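Local coordinates for protein SAM-dependent methyltransferase (Streptococcus pneumoniae, PDB 3KR9) that probably transfers a methyl group from S-adenosylmethionine to N1 of adenine 22 in tRNA, at residues V13-I18 against R36-S41. Sequence-based numbering, arbitrary orientation.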
loop_
_atom_site.group_PDB
_atom_site.type_symbol
_atom_site.label_atom_id
_atom_site.label_comp_id
_atom_site.label_asym_id
_atom_site.label_seq_id
_atom_site.Cartn_x
_atom_site.Cartn_y
_atom_site.Cartn_z
ATOM N N VAL A 13 4.728 -0.675 11.416
ATOM C CA VAL A 13 6.143 -0.284 11.379
ATOM C C VAL A 13 6.866 -0.749 12.595
ATOM O O VAL A 13 6.626 -0.221 13.683
ATOM C CB VAL A 13 6.348 1.248 11.203
ATOM C CG1 VAL A 13 7.857 1.622 11.194
ATOM C CG2 VAL A 13 5.650 1.694 9.955
ATOM N N SER A 14 7.777 -1.707 12.387
ATOM C CA SER A 14 8.385 -2.442 13.491
ATOM C C SER A 14 9.144 -1.496 14.392
ATOM O O SER A 14 9.851 -0.560 13.922
ATOM C CB SER A 14 9.316 -3.573 12.971
ATOM O OG SER A 14 8.563 -4.376 12.084
ATOM N N GLN A 15 8.982 -1.766 15.683
ATOM C CA GLN A 15 9.575 -0.991 16.768
ATOM C C GLN A 15 11.050 -0.965 16.546
ATOM O O GLN A 15 11.638 -2.001 16.244
ATOM C CB GLN A 15 9.262 -1.670 18.144
ATOM C CG GLN A 15 9.994 -1.012 19.314
ATOM C CD GLN A 15 9.420 0.349 19.634
ATOM O OE1 GLN A 15 8.209 0.527 19.590
ATOM N NE2 GLN A 15 10.284 1.326 19.925
ATOM N N GLY A 16 11.679 0.193 16.684
ATOM C CA GLY A 16 13.126 0.293 16.426
ATOM C C GLY A 16 13.529 0.434 14.950
ATOM O O GLY A 16 14.691 0.562 14.660
ATOM N N ALA A 17 12.575 0.416 14.020
ATOM C CA ALA A 17 12.936 0.515 12.568
ATOM C C ALA A 17 13.672 1.771 12.182
ATOM O O ALA A 17 13.545 2.869 12.802
ATOM C CB ALA A 17 11.646 0.365 11.664
ATOM N N ILE A 18 14.468 1.642 11.137
ATOM C CA ILE A 18 14.867 2.798 10.356
ATOM C C ILE A 18 13.935 2.817 9.130
ATOM O O ILE A 18 13.883 1.829 8.399
ATOM C CB ILE A 18 16.323 2.695 9.913
ATOM C CG1 ILE A 18 17.262 2.826 11.133
ATOM C CG2 ILE A 18 16.636 3.771 8.864
ATOM C CD1 ILE A 18 18.695 3.072 10.736
ATOM N N ARG A 36 6.904 9.481 18.922
ATOM C CA ARG A 36 6.385 8.522 19.915
ATOM C C ARG A 36 7.344 7.404 20.301
ATOM O O ARG A 36 7.004 6.551 21.083
ATOM C CB ARG A 36 4.996 7.963 19.543
ATOM C CG ARG A 36 4.938 7.201 18.276
ATOM C CD ARG A 36 3.520 7.347 17.686
ATOM N NE ARG A 36 3.220 6.171 16.892
ATOM C CZ ARG A 36 2.102 5.942 16.204
ATOM N NH1 ARG A 36 2.010 4.788 15.551
ATOM N NH2 ARG A 36 1.102 6.840 16.156
ATOM N N GLY A 37 8.553 7.453 19.791
ATOM C CA GLY A 37 9.633 6.568 20.225
ATOM C C GLY A 37 9.511 5.253 19.504
ATOM O O GLY A 37 10.092 4.242 19.928
ATOM N N GLN A 38 8.775 5.242 18.395
ATOM C CA GLN A 38 8.494 3.966 17.704
ATOM C C GLN A 38 9.612 3.548 16.731
ATOM O O GLN A 38 9.878 2.357 16.510
ATOM C CB GLN A 38 7.094 3.992 17.041
ATOM C CG GLN A 38 6.779 2.708 16.287
ATOM C CD GLN A 38 5.339 2.607 15.899
ATOM O OE1 GLN A 38 4.453 3.293 16.465
ATOM N NE2 GLN A 38 5.071 1.790 14.901
ATOM N N ILE A 39 10.320 4.508 16.160
ATOM C CA ILE A 39 11.396 4.141 15.226
ATOM C C ILE A 39 12.613 4.941 15.620
ATOM O O ILE A 39 12.466 5.900 16.344
ATOM C CB ILE A 39 10.955 4.392 13.795
ATOM C CG1 ILE A 39 10.975 5.918 13.475
ATOM C CG2 ILE A 39 9.568 3.722 13.596
ATOM C CD1 ILE A 39 10.442 6.298 12.071
ATOM N N LYS A 40 13.799 4.569 15.178
ATOM C CA LYS A 40 15.006 5.301 15.534
ATOM C C LYS A 40 15.207 6.544 14.665
ATOM O O LYS A 40 15.819 7.536 15.089
ATOM C CB LYS A 40 16.221 4.404 15.338
ATOM C CG LYS A 40 17.547 5.068 15.663
ATOM C CD LYS A 40 17.547 5.753 17.032
ATOM C CE LYS A 40 18.737 6.716 17.210
ATOM N NZ LYS A 40 18.453 8.054 16.544
ATOM N N SER A 41 14.740 6.471 13.436
ATOM C CA SER A 41 15.036 7.520 12.475
ATOM C C SER A 41 14.384 7.176 11.159
ATOM O O SER A 41 13.902 6.071 10.970
ATOM C CB SER A 41 16.519 7.682 12.272
ATOM O OG SER A 41 17.073 6.482 11.737
#
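Q38 reaches V13 with its side-chain amide. Q38 NE2 gives a hydrogen bond of 2.8 Å to V13 O, in the carbonyl plane and on a lone pair. Q38 CG stands anti to the backbone N (chi1 179°) and the side chain is extended beyond it, which carries the amide across to that carbonyl. Q38 NE2 also bonds A10 O. Q38 OE1 accepts from R36 NE at 3.2 Å and from R36 NH1 at 3.0 Å. The guanidinium grips this oxygen side-on, and both nitrogens come from the same face of the amide. Both ends of the amide are therefore held, which fixes its rotation. R36 itself forms salt bridges with E7 and E32. The contact lies near the N-terminal ends of strands 17-22 and 39-46, in the parallel beta-alpha-beta unit whose helix 28-35 ends in a Schellman motif at G37. This is part of the class I Rossmann-like methyltransferase fold. Q15 NE2 bonds G37 O at 2.9 Å, and G16 N, inside the type II turn S14-A17, bonds Q38 O at 2.8 Å. K40 N then donates to A17 O. V13 CG1 packs on I39 CG2 at 3.6 Å, with L33 of the helix touching both side chains. On the sheet face of I18 and S41, I18 CG1 packs against S41 OG at 3.7 Å in van der Waals contact, and I18 CG2 and CD1 also lie near this hydroxyl.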